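Endo-n-acetyl-beta-d-glucosaminidase (Hypocrea jecorina, PDB 4AC1) hydrolyses N-linked glycans as a family 18 endo-beta-N-acetylglucosaminidase, and is held responsible for deglycosylating the fungus's own cellulases. Local coordinates at residues A[123-128]-A[187-192]; A[256-259]-A[264-267]. All blocks are in the same frame, centred on the assembly; numbering follows the deposited sequence. Where two conformers were deposited one is given.

In the fold
Both contacts belong to the TIM barrel of this family 18 enzyme. Contact 1 lies inside it, its centre about 8 Å from the centre of the chain, and joins the carboxy-terminal ends of strands 121-125 and 185-189. Contact 2 comes later in the chain and folds the loop between strand 251-255 and helix 270-279 back on itself at the surface. Their centres are 21 Å apart, their nearest atoms about 7 Å. Strand 251-255 connects them: Tyr191 of contact 1 packs on its Met253 and Trp255, and Glu256 of contact 2 follows directly. Contact 1 sits at the strand ends carrying the family's DxDxE motif, probably the catalytic centre, while contact 2 lies near a separate zinc site.

Contact 1: A[123-128]-A[187-192]; sequences DLDVEQ and NTQFYS. With ZN (zinc ion), chain G; ACT (acetate ion), chain D.
Asp123 OD1 takes hydrogen bonds from two sources, Thr153 OG1 and, across this contact, Asn187 ND2. The latter, 2.9 Å from ND2 to OD1, is weak, bent to 141° at the hydrogen, with the amide standing perpendicular to the carboxylate. The other oxygen of each group is held too: Asp123 OD2 bonds Tyr8 OH, and Asn187 OD1 bonds Trp185 NE1. Asp123, Asp125 and Glu127 form the DxDxE signature of glycoside hydrolase family 18, which marks the catalytic centre in family relatives. Two residues further along both strands, Asp125 OD1 lies 3.3 Å from Gln189 NE2, and the two side chains cross at about a right angle; that NE2 gives a hydrogen bond to Ala155 O. With CG anti to the backbone N (chi1 -174°), the end of Asp125 is carried nearer to 187-192, and its OD2 comes within 2.6 Å of OXT of an acetate, probably from the crystallisation liquor. The acetate OXT also binds a zinc ion at 2.1 Å, and the extended Glu127 side chain reaches the same ion through OE2 at 2.0 Å; four waters complete its shell. The Gln189 side chain also comes within about 2 Å of another bound zinc ion. The other acetate oxygen, O, accepts a hydrogen bond of 2.6 Å from Tyr191 OH, near the plane of the ring, while Gln189 CB lies over one face of that ring. Putting an alanine at Asp125 would probably leave a gap beside acetate OXT and Gln189 NE2 without the carboxylate it now faces. Strand 151-154 separates the two strands in the barrel wall, strand 77-83 flanks 121-125, strand 216-221 flanks 185-189, and Phe190 packs on helix 201-208.

Contact 2: A[256-259]-A[264-267]; sequences EYFN and GTAE. With ZN (zinc ion), chain H.
Thr265 meets Phe258 and Asn259 where the beta-alpha loop of the TIM barrel, between strand 251-255 and helix 270-279, doubles back. Its methyl CG2 rests 3.7 Å from Asn259 CB and 4.0 Å from Phe258 CE2, approaching the ring obliquely. The Phe258 and Thr265 side chains lie side by side, pointing the same way. On the backbone, Thr265 CA directs a nearly straight C-H...O contact at Phe258 O, 3.3 Å away with 168° at the hydrogen. Gly264, at a positive phi of 65°, brings its CA 3.6 Å from Asn259 O. A water gives one hydrogen bond to Phe258 O and another to Thr265 O, bridging the two carbonyls. Asn259 CB sits 3.7 Å above the centre of the Phe258 ring, so a single methylene touches both the ring and the threonine methyl.

Farther out, the near arm is fixed at its root: a cis peptide joins Trp255 to Glu256, whose carboxylate bonds Gln10 N and Thr11 OG1, and Phe258 packs on Thr11. Beyond the turn, the CB of Glu267 points away from 256-259, and its extended chain (chi2 -178°) puts OE1 2.1 Å from a surface zinc ion shared with Glu270 and four waters, one of which donates to OE2.

Contact 1: A[123-128]-A[187-192]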
ATOM      1  N   ASP A 123      -2.849  -0.679  -5.422  1.00  4.12           N
ATOM      2  CA  ASP A 123      -2.167   0.471  -4.833  1.00  4.47           C
ATOM      3  C   ASP A 123      -1.191   0.998  -5.873  1.00  4.28           C
ATOM      4  O   ASP A 123      -0.391   0.245  -6.430  1.00  4.71           O
ATOM      5  CB  ASP A 123      -1.422   0.031  -3.560  1.00  4.34           C
ATOM      6  CG  ASP A 123      -0.787   1.177  -2.788  1.00  4.80           C
ATOM      7  OD1 ASP A 123      -1.427   2.226  -2.542  1.00  4.74           O
ATOM      8  OD2 ASP A 123       0.377   1.013  -2.372  1.00  6.62           O
ATOM      9  N   LEU A 124      -1.310   2.292  -6.162  1.00  4.64           N
ATOM     10  CA  LEU A 124      -0.413   2.977  -7.096  0.50  4.94           C
ATOM     11  C   LEU A 124       0.608   3.743  -6.268  1.00  5.14           C
ATOM     12  O   LEU A 124       0.330   4.844  -5.775  1.00  5.09           O
ATOM     13  CB  LEU A 124      -1.173   3.932  -8.024  0.50  4.98           C
ATOM     14  CG  LEU A 124      -2.313   3.422  -8.915  0.50  6.40           C
ATOM     15  CD1 LEU A 124      -1.960   2.152  -9.661  0.50  4.68           C
ATOM     16  CD2 LEU A 124      -3.578   3.217  -8.134  0.50  6.48           C
ATOM     17  N   ASP A 125       1.775   3.123  -6.080  1.00  4.89           N
ATOM     18  CA  ASP A 125       2.837   3.671  -5.231  1.00  4.96           C
ATOM     19  C   ASP A 125       3.844   4.367  -6.122  1.00  5.00           C
ATOM     20  O   ASP A 125       4.787   3.763  -6.629  1.00  5.95           O
ATOM     21  CB  ASP A 125       3.475   2.539  -4.428  1.00  5.19           C
ATOM     22  CG  ASP A 125       4.484   3.011  -3.398  1.00  5.48           C
ATOM     23  OD1 ASP A 125       4.796   4.216  -3.291  1.00  5.57           O
ATOM     24  OD2 ASP A 125       5.009   2.110  -2.694  1.00  7.85           O
ATOM     25  N   VAL A 126       3.603   5.646  -6.356  1.00  5.32           N
ATOM     26  CA  VAL A 126       4.316   6.388  -7.388  1.00  5.45           C
ATOM     27  C   VAL A 126       5.510   7.099  -6.765  1.00  5.88           C
ATOM     28  O   VAL A 126       5.361   8.072  -6.021  1.00  5.65           O
ATOM     29  CB  VAL A 126       3.370   7.393  -8.092  1.00  5.20           C
ATOM     30  CG1 VAL A 126       4.115   8.137  -9.192  1.00  6.45           C
ATOM     31  CG2 VAL A 126       2.134   6.663  -8.658  1.00  5.33           C
ATOM     32  N   GLU A 127       6.696   6.561  -7.024  1.00  6.49           N
ATOM     33  CA  GLU A 127       7.912   7.076  -6.411  1.00  7.18           C
ATOM     34  C   GLU A 127       8.836   7.771  -7.420  1.00  7.35           C
ATOM     35  O   GLU A 127       9.964   8.139  -7.077  1.00  7.46           O
ATOM     36  CB  GLU A 127       8.650   5.984  -5.619  1.00  7.39           C
ATOM     37  CG  GLU A 127       7.891   5.440  -4.413  1.00  9.31           C
ATOM     38  CD  GLU A 127       8.699   4.424  -3.613  1.00  9.59           C
ATOM     39  OE1 GLU A 127       9.942   4.414  -3.723  1.00  9.76           O
ATOM     40  OE2 GLU A 127       8.093   3.637  -2.867  1.00  9.26           O
ATOM     41  N   GLN A 128       8.363   7.957  -8.650  1.00  8.28           N
ATOM     42  CA  GLN A 128       9.058   8.796  -9.643  1.00  8.24           C
ATOM     43  C   GLN A 128       8.001   9.709 -10.250  1.00  8.64           C
ATOM     44  O   GLN A 128       6.813   9.412 -10.131  1.00  8.40           O
ATOM     45  CB  GLN A 128       9.749   7.968 -10.739  1.00  8.91           C
ATOM     46  CG  GLN A 128      10.751   6.946 -10.230  1.00  9.31           C
ATOM     47  CD  GLN A 128      10.087   5.657  -9.751  1.00  9.01           C
ATOM     48  OE1 GLN A 128       9.099   5.197 -10.324  1.00  9.07           O
ATOM     49  NE2 GLN A 128      10.638   5.074  -8.693  1.00 10.51           N
ATOM     50  N   ASN A 187      -2.151   5.341   1.550  1.00  3.44           N
ATOM     51  CA  ASN A 187      -1.163   4.635   2.363  1.00  3.73           C
ATOM     52  C   ASN A 187      -0.024   5.603   2.603  1.00  4.06           C
ATOM     53  O   ASN A 187       0.933   5.672   1.828  1.00  4.51           O
ATOM     54  CB  ASN A 187      -0.670   3.406   1.602  1.00  4.38           C
ATOM     55  CG  ASN A 187      -1.729   2.343   1.490  1.00  3.72           C
ATOM     56  OD1 ASN A 187      -2.199   1.819   2.505  1.00  5.09           O
ATOM     57  ND2 ASN A 187      -2.131   2.034   0.254  1.00  5.49           N
ATOM     58  N   THR A 188      -0.151   6.384   3.667  1.00  3.86           N
ATOM     59  CA  THR A 188       0.654   7.596   3.780  1.00  4.60           C
ATOM     60  C   THR A 188       1.978   7.292   4.474  1.00  3.80           C
ATOM     61  O   THR A 188       2.004   6.759   5.586  1.00  4.45           O
ATOM     62  CB  THR A 188      -0.151   8.720   4.463  1.00  3.69           C
ATOM     63  OG1 THR A 188      -1.373   8.935   3.746  1.00  5.05           O
ATOM     64  CG2 THR A 188       0.597  10.033   4.448  1.00  5.50           C
ATOM     65  N   GLN A 189       3.081   7.578   3.781  1.00  3.78           N
ATOM     66  CA  GLN A 189       4.391   7.147   4.264  1.00  4.51           C
ATOM     67  C   GLN A 189       4.976   8.152   5.267  1.00  4.71           C
ATOM     68  O   GLN A 189       5.551   9.173   4.870  1.00  4.85           O
ATOM     69  CB  GLN A 189       5.345   6.905   3.089  1.00  4.51           C
ATOM     70  CG  GLN A 189       4.732   6.081   1.954  1.00  6.16           C
ATOM     71  CD  GLN A 189       5.751   5.614   0.931  1.00  5.44           C
ATOM     72  OE1 GLN A 189       6.853   5.218   1.301  1.00  7.46           O
ATOM     73  NE2 GLN A 189       5.400   5.654  -0.348  1.00  6.37           N
ATOM     74  N   PHE A 190       4.800   7.860   6.560  1.00  5.10           N
ATOM     75  CA  PHE A 190       5.385   8.652   7.652  1.00  5.57           C
ATOM     76  C   PHE A 190       6.777   8.113   8.001  1.00  5.71           C
ATOM     77  O   PHE A 190       7.029   7.628   9.121  1.00  6.26           O
ATOM     78  CB  PHE A 190       4.487   8.642   8.905  1.00  5.75           C
ATOM     79  CG  PHE A 190       3.166   9.367   8.736  1.00  5.54           C
ATOM     80  CD1 PHE A 190       2.058   8.725   8.174  1.00  4.74           C
ATOM     81  CD2 PHE A 190       3.024  10.683   9.173  1.00  6.38           C
ATOM     82  CE1 PHE A 190       0.846   9.391   8.036  1.00  6.03           C
ATOM     83  CE2 PHE A 190       1.813  11.357   9.043  1.00  5.75           C
ATOM     84  CZ  PHE A 190       0.717  10.704   8.476  1.00  6.14           C
ATOM     85  N   TYR A 191       7.678   8.198   7.036  1.00  5.40           N
ATOM     86  CA  TYR A 191       9.047   7.723   7.200  1.00  5.40           C
ATOM     87  C   TYR A 191       9.916   8.273   6.077  1.00  5.88           C
ATOM     88  O   TYR A 191       9.421   9.021   5.227  1.00  5.80           O
ATOM     89  CB  TYR A 191       9.111   6.191   7.297  1.00  6.00           C
ATOM     90  CG  TYR A 191       8.294   5.390   6.300  1.00  4.55           C
ATOM     91  CD1 TYR A 191       8.823   5.009   5.061  1.00  5.07           C
ATOM     92  CD2 TYR A 191       7.025   4.904   6.649  1.00  4.61           C
ATOM     93  CE1 TYR A 191       8.085   4.214   4.157  1.00  5.31           C
ATOM     94  CE2 TYR A 191       6.288   4.113   5.770  1.00  4.90           C
ATOM     95  CZ  TYR A 191       6.814   3.771   4.532  1.00  5.19           C
ATOM     96  OH  TYR A 191       6.053   2.979   3.696  1.00  6.42           O
ATOM     97  N   SER A 192      11.209   7.933   6.108  1.00  6.13           N
ATOM     98  CA  SER A 192      12.188   8.355   5.098  1.00  6.76           C
ATOM     99  C   SER A 192      12.429   9.858   5.083  1.00  6.79           C
ATOM    100  O   SER A 192      13.026  10.387   4.142  1.00  9.14           O
ATOM    101  CB  SER A 192      11.807   7.845   3.704  1.00  6.49           C
ATOM    102  OG  SER A 192      11.774   6.436   3.722  1.00  7.06           O
TER
HETATM  103 ZN    ZN G1291       8.682   2.565  -1.220  0.75  9.12          ZN
HETATM  104  C   ACT D1288       6.192   2.192   0.433  1.00  9.20           C
HETATM  105  O   ACT D1288       6.990   2.147   1.393  1.00 10.04           O
HETATM  106  OXT ACT D1288       6.675   2.513  -0.676  1.00  9.04           O
HETATM  107  CH3 ACT D1288       4.739   1.902   0.628  1.00 10.14           C
HETATM  108  O   HOH W   1      10.442   2.397  -1.882  0.50  7.12           O
HETATM  109  O   HOH W   2       8.919   4.363   0.107  0.75  9.36           O
HETATM  110  O   HOH W   3       8.235   0.692  -2.151  1.00 16.20           O
HETATM  111  O   HOH W   4       9.357   1.402   0.488  1.00 14.11           O

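Contact 2: A[256-259]-A[264-267]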
ATOM      1  N   GLU A 256       7.790  -3.720   5.808  1.00  4.50           N
ATOM      2  CA  GLU A 256       6.938  -4.706   5.129  1.00  4.68           C
ATOM      3  C   GLU A 256       6.955  -5.977   5.991  1.00  5.22           C
ATOM      4  O   GLU A 256       7.583  -6.021   7.060  1.00  5.13           O
ATOM      5  CB  GLU A 256       7.454  -5.003   3.714  1.00  5.62           C
ATOM      6  CG  GLU A 256       8.915  -5.437   3.693  1.00  6.27           C
ATOM      7  CD  GLU A 256       9.233  -6.489   2.638  1.00  7.92           C
ATOM      8  OE1 GLU A 256       8.332  -7.264   2.229  1.00  6.61           O
ATOM      9  OE2 GLU A 256      10.407  -6.544   2.218  1.00  8.85           O
ATOM     10  N   TYR A 257       6.281  -7.028   5.546  1.00  5.40           N
ATOM     11  CA  TYR A 257       5.968  -8.131   6.451  1.00  5.60           C
ATOM     12  C   TYR A 257       7.144  -8.896   7.064  1.00  5.63           C
ATOM     13  O   TYR A 257       7.264  -8.981   8.295  1.00  5.32           O
ATOM     14  CB  TYR A 257       5.035  -9.136   5.777  1.00  5.72           C
ATOM     15  CG  TYR A 257       4.737 -10.371   6.609  1.00  6.01           C
ATOM     16  CD1 TYR A 257       4.093 -10.275   7.850  1.00  5.55           C
ATOM     17  CD2 TYR A 257       5.094 -11.638   6.149  1.00  6.12           C
ATOM     18  CE1 TYR A 257       3.803 -11.416   8.597  1.00  5.65           C
ATOM     19  CE2 TYR A 257       4.816 -12.790   6.902  1.00  6.24           C
ATOM     20  CZ  TYR A 257       4.163 -12.667   8.120  1.00  5.69           C
ATOM     21  OH  TYR A 257       3.861 -13.781   8.879  1.00  6.72           O
ATOM     22  N   PHE A 258       7.983  -9.473   6.205  1.00  6.63           N
ATOM     23  CA  PHE A 258       8.757 -10.680   6.556  1.00  7.05           C
ATOM     24  C   PHE A 258       9.725 -10.585   7.733  1.00  6.98           C
ATOM     25  O   PHE A 258      10.062 -11.603   8.327  1.00  7.04           O
ATOM     26  CB  PHE A 258       9.514 -11.228   5.338  1.00  7.38           C
ATOM     27  CG  PHE A 258      10.854 -10.592   5.129  1.00  8.27           C
ATOM     28  CD1 PHE A 258      10.953  -9.262   4.723  1.00  7.89           C
ATOM     29  CD2 PHE A 258      12.024 -11.322   5.361  1.00 10.03           C
ATOM     30  CE1 PHE A 258      12.186  -8.674   4.535  1.00  9.85           C
ATOM     31  CE2 PHE A 258      13.267 -10.741   5.183  1.00 11.45           C
ATOM     32  CZ  PHE A 258      13.353  -9.424   4.770  1.00  9.75           C
ATOM     33  N   ASN A 259      10.182  -9.378   8.048  1.00  6.31           N
ATOM     34  CA  ASN A 259      11.200  -9.185   9.084  1.00  7.28           C
ATOM     35  C   ASN A 259      10.738  -8.237  10.170  1.00  7.27           C
ATOM     36  O   ASN A 259      11.542  -7.747  10.966  1.00  7.19           O
ATOM     37  CB  ASN A 259      12.514  -8.672   8.459  1.00  7.44           C
ATOM     38  CG  ASN A 259      12.352  -7.320   7.760  1.00  8.93           C
ATOM     39  OD1 ASN A 259      11.246  -6.811   7.617  1.00  7.80           O
ATOM     40  ND2 ASN A 259      13.457  -6.738   7.329  1.00  9.47           N
ATOM     41  N   GLY A 264      10.891 -10.251  14.376  1.00  8.05           N
ATOM     42  CA  GLY A 264      11.859 -10.492  13.312  1.00  8.39           C
ATOM     43  C   GLY A 264      11.418 -11.521  12.290  1.00  8.28           C
ATOM     44  O   GLY A 264      10.235 -11.839  12.160  1.00  8.43           O
ATOM     45  N   THR A 265      12.385 -12.062  11.562  1.00  8.58           N
ATOM     46  CA  THR A 265      12.097 -13.070  10.539  1.00  8.65           C
ATOM     47  C   THR A 265      11.552 -14.377  11.132  1.00  8.88           C
ATOM     48  O   THR A 265      10.838 -15.109  10.462  1.00  9.45           O
ATOM     49  CB  THR A 265      13.326 -13.380   9.663  1.00  9.21           C
ATOM     50  OG1 THR A 265      14.388 -13.868  10.494  1.00  9.86           O
ATOM     51  CG2 THR A 265      13.807 -12.140   8.932  1.00  9.98           C
ATOM     52  N   ALA A 266      11.885 -14.667  12.389  1.00  8.97           N
ATOM     53  CA  ALA A 266      11.350 -15.857  13.056  1.00  9.18           C
ATOM     54  C   ALA A 266       9.845 -15.730  13.300  1.00  8.66           C
ATOM     55  O   ALA A 266       9.097 -16.676  13.105  1.00  8.98           O
ATOM     56  CB  ALA A 266      12.086 -16.113  14.374  1.00  9.32           C
ATOM     57  N   GLU A 267       9.407 -14.545  13.730  1.00  8.27           N
ATOM     58  CA  GLU A 267       8.011 -14.344  14.128  1.00  8.47           C
ATOM     59  C   GLU A 267       7.484 -12.994  13.619  1.00  7.90           C
ATOM     60  O   GLU A 267       7.135 -12.118  14.411  1.00  7.44           O
ATOM     61  CB  GLU A 267       7.878 -14.435  15.646  1.00  8.34           C
ATOM     62  CG  GLU A 267       8.320 -15.774  16.234  1.00 10.16           C
ATOM     63  CD  GLU A 267       8.116 -15.819  17.726  1.00 13.40           C
ATOM     64  OE1 GLU A 267       8.747 -14.992  18.423  1.00 14.11           O
ATOM     65  OE2 GLU A 267       7.307 -16.655  18.188  1.00 15.10           O
TER
HETATM   66 ZN    ZN H1292       7.969 -14.105  20.154  0.75 13.61          ZN
HETATM   67  O   HOH W   5       9.976 -14.383   8.040  1.00  9.67           O
HETATM   68  O   HOH W   6       6.708 -15.894  20.663  1.00 18.52           O
HETATM   69  O   HOH W   7       9.098 -12.523  19.867  1.00 22.18           O
HETATM   70  O   HOH W   8       9.486 -15.000  21.298  1.00 21.63           O
HETATM   71  O   HOH W   9       7.215 -13.233  21.916  1.00 20.10           O